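Local structure of prepilin-like protein (Thermus thermophilus, 6QVF) at residues A18-E23 with E95-I100; E23-E28 with V102-R107; A8-D13 with A124-G129. The protein is a competence-associated type IV pilin that probably belongs to a DNA receptor at the pilus tip used in natural transformation. All blocks are in the same frame, centred on the assembly; numbering follows the deposited sequence.

In the fold
All three interactions seat the long helix 2-30 on one antiparallel sheet, in which strands 92-97, 100-108, 117-125 and 131-139 lie in that order. Along the helix, interaction 3 comes first, then interaction 1, then interaction 2; their centres are about 11 Å (3 to 1), 10 Å (1 to 2) and 19 Å (3 to 2) apart. Interactions 1 and 2 use neighbouring strands of a hairpin, share Glu23 and touch through the Arg24-Glu95 salt bridge. Interaction 3 reaches the loop after strand 117-125, where His126 meets Ile100. Helix against sheet is the plan of type IV pilins, so the contacts together trace how the N-terminal helix is attached to the globular domain.

Interaction 1: A18-E23 with E95-I100; sequences AVQVLE and ETIFGI
Val21 of helix 18-23 points toward strand 95-97 and meets both Glu95 and Ile97, while Gln20, one residue earlier, spreads its amide over Ile97 alone. The short axes pass 9.5 Å apart at their closest, at 136° between their N-to-C directions, leaving room for one layer of side chains. Val21 CG1 lies anti to its own backbone nitrogen (chi1 175°) and CG2 anti to the carbonyl carbon, which sets one methyl against each carboxylate oxygen of Glu95: CG2 is 3.7 Å from Glu95 OE1 and CG1 3.8 Å from Glu95 OE2. Val21 CG2 also packs on the inner methylene of Ile97, 3.9 Å from CG1, the one purely apolar pairing across the two segments. Gln20 carries its CG anti to the backbone nitrogen and keeps the chain extended, so that its amide reaches the end of the isoleucine: Gln20 OE1 stands 3.5 Å from Ile97 CD1, and NE2 lies 3.7 Å from the CG2 methyl. Glu95 comes from the direction opposite to Val21, its chain extended beyond CG. Beyond Ile97 the chain folds back through a type I' beta turn, Ile97 to Ile100, closing a hairpin with paired backbone bonds in both directions. The polar ends find their partners elsewhere on the helix: Glu95 OE1 forms a salt bridge with Arg24 and OE2 with Arg25, and Gln20 OE1 accepts from Arg24 NH1. Chemically the interface is therefore mixed, with valine and isoleucine carbons in contact while the glutamate and glutamine oxygens are satisfied by helix arginines, which would be expected to favour the charged form of Glu95.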
loop_
_atom_site.group_PDB
_atom_site.type_symbol
_atom_site.label_atom_id
_atom_site.label_comp_id
_atom_site.label_asym_id
_atom_site.label_seq_id
_atom_site.Cartn_x
_atom_site.Cartn_y
_atom_site.Cartn_z
ATOM N N ALA B 18 4.315 12.393 -1.999
ATOM C CA ALA B 18 4.284 11.041 -1.464
ATOM C C ALA B 18 5.149 10.117 -2.325
ATOM O O ALA B 18 5.877 9.285 -1.767
ATOM C CB ALA B 18 2.875 10.529 -1.391
ATOM N N VAL B 19 5.022 10.193 -3.658
ATOM C CA VAL B 19 5.772 9.296 -4.535
ATOM C C VAL B 19 7.277 9.453 -4.273
ATOM O O VAL B 19 8.028 8.450 -4.260
ATOM C CB VAL B 19 5.418 9.547 -6.019
ATOM C CG1 VAL B 19 6.446 8.927 -6.954
ATOM C CG2 VAL B 19 4.050 8.962 -6.312
ATOM N N GLN B 20 7.743 10.706 -4.190
ATOM C CA GLN B 20 9.176 11.016 -4.064
ATOM C C GLN B 20 9.732 10.336 -2.799
ATOM O O GLN B 20 10.792 9.698 -2.794
ATOM C CB GLN B 20 9.339 12.538 -3.997
ATOM C CG GLN B 20 10.773 12.993 -3.944
ATOM C CD GLN B 20 10.915 14.490 -3.781
ATOM O OE1 GLN B 20 11.648 14.926 -2.913
ATOM N NE2 GLN B 20 10.230 15.275 -4.614
ATOM N N VAL B 21 9.009 10.473 -1.700
ATOM C CA VAL B 21 9.431 9.900 -0.424
ATOM C C VAL B 21 9.338 8.369 -0.467
ATOM O O VAL B 21 10.239 7.660 -0.021
ATOM C CB VAL B 21 8.599 10.481 0.733
ATOM C CG1 VAL B 21 8.942 9.802 2.052
ATOM C CG2 VAL B 21 8.786 11.994 0.803
ATOM N N LEU B 22 8.258 7.825 -1.026
ATOM C CA LEU B 22 8.119 6.393 -1.154
ATOM C C LEU B 22 9.266 5.800 -1.972
ATOM O O LEU B 22 9.830 4.759 -1.582
ATOM C CB LEU B 22 6.780 6.054 -1.813
ATOM C CG LEU B 22 6.490 4.562 -1.951
ATOM C CD1 LEU B 22 6.321 3.935 -0.592
ATOM C CD2 LEU B 22 5.256 4.316 -2.811
ATOM N N GLU B 23 9.670 6.489 -3.047
ATOM C CA GLU B 23 10.773 5.997 -3.915
ATOM C C GLU B 23 12.077 6.010 -3.113
ATOM O O GLU B 23 12.868 5.033 -3.158
ATOM C CB GLU B 23 10.902 6.901 -5.149
ATOM C CG GLU B 23 9.861 6.658 -6.223
ATOM C CD GLU B 23 9.841 7.620 -7.405
ATOM O OE1 GLU B 23 10.349 8.784 -7.287
ATOM O OE2 GLU B 23 9.323 7.180 -8.452
ATOM N N GLU B 95 9.122 13.910 6.185
ATOM C CA GLU B 95 9.872 14.748 5.254
ATOM C C GLU B 95 8.933 15.851 4.760
ATOM O O GLU B 95 7.780 15.608 4.460
ATOM C CB GLU B 95 10.390 13.957 4.051
ATOM C CG GLU B 95 11.440 12.909 4.323
ATOM C CD GLU B 95 12.027 12.299 3.050
ATOM O OE1 GLU B 95 12.152 13.035 2.055
ATOM O OE2 GLU B 95 12.351 11.074 3.055
ATOM N N THR B 96 9.437 17.060 4.596
ATOM C CA THR B 96 8.608 18.121 3.985
ATOM C C THR B 96 9.132 18.428 2.582
ATOM O O THR B 96 10.281 18.793 2.423
ATOM C CB THR B 96 8.588 19.379 4.854
ATOM O OG1 THR B 96 8.109 18.957 6.137
ATOM C CG2 THR B 96 7.718 20.473 4.274
ATOM N N ILE B 97 8.249 18.263 1.600
ATOM C CA ILE B 97 8.494 18.367 0.164
ATOM C C ILE B 97 7.630 19.519 -0.354
ATOM O O ILE B 97 6.400 19.438 -0.334
ATOM C CB ILE B 97 8.117 17.058 -0.559
ATOM C CG1 ILE B 97 8.770 15.824 0.076
ATOM C CG2 ILE B 97 8.395 17.150 -2.059
ATOM C CD1 ILE B 97 10.263 15.866 0.158
ATOM N N PHE B 98 8.283 20.611 -0.730
ATOM C CA PHE B 98 7.591 21.837 -1.215
ATOM C C PHE B 98 6.417 22.192 -0.294
ATOM O O PHE B 98 5.293 22.442 -0.762
ATOM C CB PHE B 98 7.119 21.641 -2.659
ATOM C CG PHE B 98 8.239 21.374 -3.633
ATOM C CD1 PHE B 98 9.293 22.273 -3.749
ATOM C CD2 PHE B 98 8.277 20.210 -4.394
ATOM C CE1 PHE B 98 10.325 22.038 -4.643
ATOM C CE2 PHE B 98 9.323 19.977 -5.279
ATOM C CZ PHE B 98 10.348 20.887 -5.395
ATOM N N GLY B 99 6.697 22.207 1.011
ATOM C CA GLY B 99 5.774 22.634 2.026
ATOM C C GLY B 99 4.746 21.587 2.379
ATOM O O GLY B 99 3.858 21.886 3.153
ATOM N N ILE B 100 4.897 20.361 1.847
ATOM C CA ILE B 100 3.954 19.289 2.111
ATOM C C ILE B 100 4.631 18.262 3.008
ATOM O O ILE B 100 5.576 17.602 2.596
ATOM C CB ILE B 100 3.446 18.638 0.819
ATOM C CG1 ILE B 100 2.768 19.644 -0.109
ATOM C CG2 ILE B 100 2.513 17.469 1.159
ATOM C CD1 ILE B 100 2.679 19.166 -1.538
#

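Interaction 2: E23-E28 with V102-R107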
loop_
_atom_site.group_PDB
_atom_site.type_symbol
_atom_site.label_atom_id
_atom_site.label_comp_id
_atom_site.label_asym_id
_atom_site.label_seq_id
_atom_site.Cartn_x
_atom_site.Cartn_y
_atom_site.Cartn_z
ATOM N N GLU B 23 9.670 6.489 -3.047
ATOM C CA GLU B 23 10.773 5.997 -3.915
ATOM C C GLU B 23 12.077 6.010 -3.113
ATOM O O GLU B 23 12.868 5.033 -3.158
ATOM C CB GLU B 23 10.902 6.901 -5.149
ATOM C CG GLU B 23 9.861 6.658 -6.223
ATOM C CD GLU B 23 9.841 7.620 -7.405
ATOM O OE1 GLU B 23 10.349 8.784 -7.287
ATOM O OE2 GLU B 23 9.323 7.180 -8.452
ATOM N N ARG B 24 12.328 7.082 -2.375
ATOM C CA ARG B 24 13.619 7.209 -1.689
ATOM C C ARG B 24 13.712 6.178 -0.563
ATOM O O ARG B 24 14.751 5.510 -0.416
ATOM C CB ARG B 24 13.847 8.612 -1.157
ATOM C CG ARG B 24 14.452 9.516 -2.225
ATOM C CD ARG B 24 15.070 10.778 -1.671
ATOM N NE ARG B 24 14.074 11.561 -0.958
ATOM C CZ ARG B 24 13.247 12.396 -1.544
ATOM N NH1 ARG B 24 13.366 12.630 -2.848
ATOM N NH2 ARG B 24 12.289 12.953 -0.827
ATOM N N ARG B 25 12.627 5.997 0.202
ATOM C CA ARG B 25 12.682 5.049 1.308
ATOM C C ARG B 25 12.684 3.597 0.809
ATOM O O ARG B 25 13.388 2.742 1.368
ATOM C CB ARG B 25 11.547 5.326 2.300
ATOM C CG ARG B 25 11.652 6.722 2.886
ATOM C CD ARG B 25 12.921 6.963 3.685
ATOM N NE ARG B 25 13.144 8.343 4.073
ATOM C CZ ARG B 25 14.198 8.775 4.780
ATOM N NH1 ARG B 25 15.160 7.938 5.175
ATOM N NH2 ARG B 25 14.255 10.060 5.122
ATOM N N SER B 26 11.974 3.290 -0.285
ATOM C CA SER B 26 11.992 1.923 -0.850
ATOM C C SER B 26 13.378 1.597 -1.402
ATOM O O SER B 26 13.849 0.481 -1.266
ATOM C CB SER B 26 10.960 1.760 -1.964
ATOM O OG SER B 26 9.660 1.961 -1.447
ATOM N N ALA B 27 14.034 2.585 -2.015
ATOM C CA ALA B 27 15.398 2.363 -2.529
ATOM C C ALA B 27 16.368 2.020 -1.396
ATOM O O ALA B 27 17.284 1.222 -1.579
ATOM C CB ALA B 27 15.887 3.561 -3.311
ATOM N N GLU B 28 16.194 2.614 -0.234
ATOM C CA GLU B 28 17.010 2.301 0.942
ATOM C C GLU B 28 16.849 0.837 1.348
ATOM O O GLU B 28 17.806 0.169 1.649
ATOM C CB GLU B 28 16.638 3.200 2.102
ATOM C CG GLU B 28 16.941 4.645 1.757
ATOM C CD GLU B 28 17.865 5.315 2.719
ATOM O OE1 GLU B 28 19.059 4.933 2.687
ATOM O OE2 GLU B 28 17.385 6.184 3.504
ATOM N N VAL B 102 5.268 14.776 4.607
ATOM C CA VAL B 102 5.040 13.424 4.264
ATOM C C VAL B 102 5.534 12.543 5.409
ATOM O O VAL B 102 6.750 12.419 5.620
ATOM C CB VAL B 102 5.772 13.054 2.960
ATOM C CG1 VAL B 102 5.390 11.654 2.537
ATOM C CG2 VAL B 102 5.468 14.065 1.835
ATOM N N ALA B 103 4.599 11.895 6.120
ATOM C CA ALA B 103 4.943 10.870 7.117
ATOM C C ALA B 103 5.377 9.627 6.360
ATOM O O ALA B 103 4.794 9.284 5.322
ATOM C CB ALA B 103 3.774 10.567 7.985
ATOM N N TRP B 104 6.411 8.952 6.857
ATOM C CA TRP B 104 6.915 7.763 6.183
ATOM C C TRP B 104 7.353 6.745 7.226
ATOM O O TRP B 104 7.743 7.098 8.333
ATOM C CB TRP B 104 8.072 8.085 5.219
ATOM C CG TRP B 104 9.289 8.628 5.907
ATOM C CD1 TRP B 104 9.609 9.935 6.077
ATOM C CD2 TRP B 104 10.390 7.872 6.445
ATOM N NE1 TRP B 104 10.800 10.058 6.733
ATOM C CE2 TRP B 104 11.318 8.810 6.969
ATOM C CE3 TRP B 104 10.698 6.512 6.538
ATOM C CZ2 TRP B 104 12.513 8.416 7.576
ATOM C CZ3 TRP B 104 11.867 6.127 7.174
ATOM C CH2 TRP B 104 12.752 7.076 7.683
ATOM N N ASP B 105 7.196 5.472 6.859
ATOM C CA ASP B 105 7.516 4.386 7.780
ATOM C C ASP B 105 7.969 3.168 6.978
ATOM O O ASP B 105 7.300 2.761 6.015
ATOM C CB ASP B 105 6.262 4.011 8.581
ATOM C CG ASP B 105 6.471 2.887 9.568
ATOM O OD1 ASP B 105 6.477 1.737 9.153
ATOM O OD2 ASP B 105 6.608 3.201 10.780
ATOM N N ILE B 106 9.084 2.585 7.414
ATOM C CA ILE B 106 9.606 1.309 6.947
ATOM C C ILE B 106 9.470 0.305 8.078
ATOM O O ILE B 106 9.891 0.605 9.216
ATOM C CB ILE B 106 11.092 1.436 6.587
ATOM C CG1 ILE B 106 11.371 2.498 5.528
ATOM C CG2 ILE B 106 11.654 0.098 6.189
ATOM C CD1 ILE B 106 12.852 2.801 5.306
ATOM N N ARG B 107 8.905 -0.862 7.791
ATOM C CA ARG B 107 8.915 -1.927 8.816
ATOM C C ARG B 107 8.895 -3.329 8.226
ATOM O O ARG B 107 8.336 -3.579 7.148
ATOM C CB ARG B 107 7.752 -1.749 9.796
ATOM C CG ARG B 107 6.373 -1.763 9.173
ATOM C CD ARG B 107 5.319 -1.575 10.251
ATOM N NE ARG B 107 5.464 -0.277 10.873
ATOM C CZ ARG B 107 5.107 0.017 12.134
ATOM N NH1 ARG B 107 4.495 -0.882 12.900
ATOM N NH2 ARG B 107 5.349 1.231 12.609
#
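Arg25 on helix 23-28 and Ile106 on strand 102-107 set the backbone register, their CA atoms 7.4 Å apart. The contact is carried by the Arg25 guanidinium, laid flat on the Trp104 indole with planes 10° apart and centres 3.7 Å apart. CZ of Arg25 comes to 3.3 Å from Trp104 CZ2, a cation-pi stack over the face, and Arg25 CD sits almost above the six-membered ring in a CH-pi contact. A bend at chi2 (-62°) folds the arginine chain along the indole, whose own CG sits between the backbone nitrogen and carbonyl carbon (chi1 64°), a turn that presents the ring face to the arginine. Ile106 packs beside this pair, its CD1 4.1 Å from Arg25 CB. The main polar partner of the guanidinium is Glu95 of the neighbouring strand, in a salt bridge with Arg25 NH2; a longer one, 3.3 Å, joins Arg25 NH1 to Glu28 OE2, and the two carboxylates help to keep the group in place on the ring. A leucine in place of Trp104 would probably leave the guanidinium without its aromatic face, free to tilt between those carboxylates. An aromatic side chain of the sheet roofed by the helix fits the type IV pilin fold, where the long N-terminal helix packs across an antiparallel sheet.

Interaction 3: A8-D13 with A124-G129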
loop_
_atom_site.group_PDB
_atom_site.type_symbol
_atom_site.label_atom_id
_atom_site.label_comp_id
_atom_site.label_asym_id
_atom_site.label_seq_id
_atom_site.Cartn_x
_atom_site.Cartn_y
_atom_site.Cartn_z
ATOM N N ALA B 8 -7.889 19.950 -6.594
ATOM C CA ALA B 8 -7.342 18.900 -7.482
ATOM C C ALA B 8 -5.840 19.120 -7.704
ATOM O O ALA B 8 -5.055 18.177 -7.769
ATOM C CB ALA B 8 -8.091 18.843 -8.792
ATOM N N ARG B 9 -5.420 20.377 -7.791
ATOM C CA ARG B 9 -4.024 20.693 -7.982
ATOM C C ARG B 9 -3.235 20.328 -6.726
ATOM O O ARG B 9 -2.159 19.740 -6.824
ATOM C CB ARG B 9 -3.841 22.174 -8.304
ATOM C CG ARG B 9 -3.974 22.487 -9.783
ATOM C CD ARG B 9 -3.501 23.902 -10.081
ATOM N NE ARG B 9 -4.074 24.878 -9.153
ATOM C CZ ARG B 9 -5.207 25.532 -9.372
ATOM N NH1 ARG B 9 -5.874 25.274 -10.480
ATOM N NH2 ARG B 9 -5.656 26.441 -8.517
ATOM N N PHE B 10 -3.767 20.693 -5.562
ATOM C CA PHE B 10 -3.141 20.373 -4.279
ATOM C C PHE B 10 -3.057 18.850 -4.112
ATOM O O PHE B 10 -2.065 18.322 -3.597
ATOM C CB PHE B 10 -3.910 20.969 -3.104
ATOM C CG PHE B 10 -3.981 22.473 -3.100
ATOM C CD1 PHE B 10 -2.909 23.235 -3.537
ATOM C CD2 PHE B 10 -5.113 23.119 -2.643
ATOM C CE1 PHE B 10 -2.981 24.620 -3.532
ATOM C CE2 PHE B 10 -5.184 24.497 -2.644
ATOM C CZ PHE B 10 -4.120 25.245 -3.086
ATOM N N ALA B 11 -4.087 18.137 -4.565
ATOM C CA ALA B 11 -4.050 16.648 -4.459
ATOM C C ALA B 11 -2.967 16.059 -5.369
ATOM O O ALA B 11 -2.259 15.119 -5.004
ATOM C CB ALA B 11 -5.376 16.054 -4.827
ATOM N N THR B 12 -2.818 16.616 -6.565
ATOM C CA THR B 12 -1.780 16.194 -7.488
ATOM C C THR B 12 -0.397 16.431 -6.866
ATOM O O THR B 12 0.490 15.579 -6.936
ATOM C CB THR B 12 -1.885 16.973 -8.805
ATOM O OG1 THR B 12 -3.071 16.562 -9.483
ATOM C CG2 THR B 12 -0.696 16.736 -9.705
ATOM N N ASP B 13 -0.223 17.587 -6.239
ATOM C CA ASP B 13 1.035 17.953 -5.574
ATOM C C ASP B 13 1.332 17.021 -4.385
ATOM O O ASP B 13 2.473 16.590 -4.180
ATOM C CB ASP B 13 1.018 19.397 -5.102
ATOM C CG ASP B 13 0.939 20.401 -6.237
ATOM O OD1 ASP B 13 1.216 20.017 -7.411
ATOM O OD2 ASP B 13 0.590 21.561 -5.932
ATOM N N ALA B 124 1.123 11.834 2.608
ATOM C CA ALA B 124 1.334 13.275 2.357
ATOM C C ALA B 124 0.078 14.034 2.770
ATOM O O ALA B 124 -1.004 13.675 2.358
ATOM C CB ALA B 124 1.599 13.530 0.912
ATOM N N THR B 125 0.225 15.026 3.638
ATOM C CA THR B 125 -0.936 15.815 4.067
ATOM C C THR B 125 -0.698 17.253 3.614
ATOM O O THR B 125 0.152 17.961 4.188
ATOM C CB THR B 125 -1.115 15.788 5.587
ATOM O OG1 THR B 125 -1.378 14.463 6.052
ATOM C CG2 THR B 125 -2.233 16.705 6.027
ATOM N N HIS B 126 -1.386 17.650 2.545
ATOM C CA HIS B 126 -1.266 19.013 2.018
ATOM C C HIS B 126 -1.810 19.977 3.052
ATOM O O HIS B 126 -2.840 19.711 3.666
ATOM C CB HIS B 126 -2.032 19.183 0.710
ATOM C CG HIS B 126 -1.561 20.341 -0.088
ATOM N ND1 HIS B 126 -1.900 21.660 0.219
ATOM C CD2 HIS B 126 -0.768 20.377 -1.183
ATOM C CE1 HIS B 126 -1.321 22.439 -0.664
ATOM N NE2 HIS B 126 -0.642 21.688 -1.554
ATOM N N PRO B 127 -1.108 21.106 3.287
ATOM C CA PRO B 127 -1.592 22.110 4.230
ATOM C C PRO B 127 -2.991 22.641 3.881
ATOM O O PRO B 127 -3.708 23.091 4.767
ATOM C CB PRO B 127 -0.560 23.241 4.147
ATOM C CG PRO B 127 0.667 22.613 3.533
ATOM C CD PRO B 127 0.218 21.413 2.731
ATOM N N ARG B 128 -3.380 22.575 2.605
ATOM C CA ARG B 128 -4.692 23.053 2.212
ATOM C C ARG B 128 -5.743 21.931 2.210
ATOM O O ARG B 128 -6.857 22.164 1.758
ATOM C CB ARG B 128 -4.566 23.705 0.837
ATOM C CG ARG B 128 -3.671 24.941 0.823
ATOM C CD ARG B 128 -4.241 26.055 1.678
ATOM N NE ARG B 128 -5.426 26.580 1.035
ATOM C CZ ARG B 128 -5.385 27.347 -0.037
ATOM N NH1 ARG B 128 -4.226 27.656 -0.599
ATOM N NH2 ARG B 128 -6.508 27.814 -0.533
ATOM N N GLY B 129 -5.373 20.710 2.641
ATOM C CA GLY B 129 -6.379 19.669 2.900
ATOM C C GLY B 129 -6.031 18.290 2.337
ATOM O O GLY B 129 -6.055 17.299 3.080
HETATM O O HOH W 1 1.049 22.639 -3.537
#
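Phe10 overlaps the imidazole of His126 with its own methylene: Phe10 CB stands over the centre of the ring, 3.6 Å from the centroid, in a CH-pi contact. The phenyl beyond it turns obliquely against the imidazole, the planes at 33°, and Phe10 CD1 approaches His126 CE1 to 3.4 Å. Having CG anti to the carbonyl carbon sends the phenyl off the helix toward the loop, where Arg128 meets its CD2 and CE2 side. Arg128 CB lies 4.0 Å from the phenyl centroid, over the face, and the arginine chain, bent at chi2 and chi3, folds back so that NH1 comes to 3.5 Å from Phe10 CZ. The guanidinium is tilted 54° from the phenyl plane and so does not stack flat. His126 and Arg128 belong to the type I beta turn from His126 to Gly129, which links strands 117-125 and 131-139 of the pilin sheet, and they pack against Phe10 near the N-terminal end of the long helix. The turn is closed by the usual backbone bond, Gly129 N to His126 O, while the Arg128 amide donates to His126 ND1, at 3.0 Å, in the imidazole plane and nearly straight at 164°; this bond, with the water at NE2, would hold the ring against turning, and it leaves ND1 acting as an acceptor. His126 NE2 is bound, also at the ring edge, by that water, 2.8 Å away. The same water donates to Asp13 OD2 at 2.7 Å, and so couples the imidazole to the next helical turn. Asp13 CB approaches the ring edge too, near CD2. Ile100 of the neighbouring strand touches both Asp13 and His126, and Pro130 adds a further contact to Phe10.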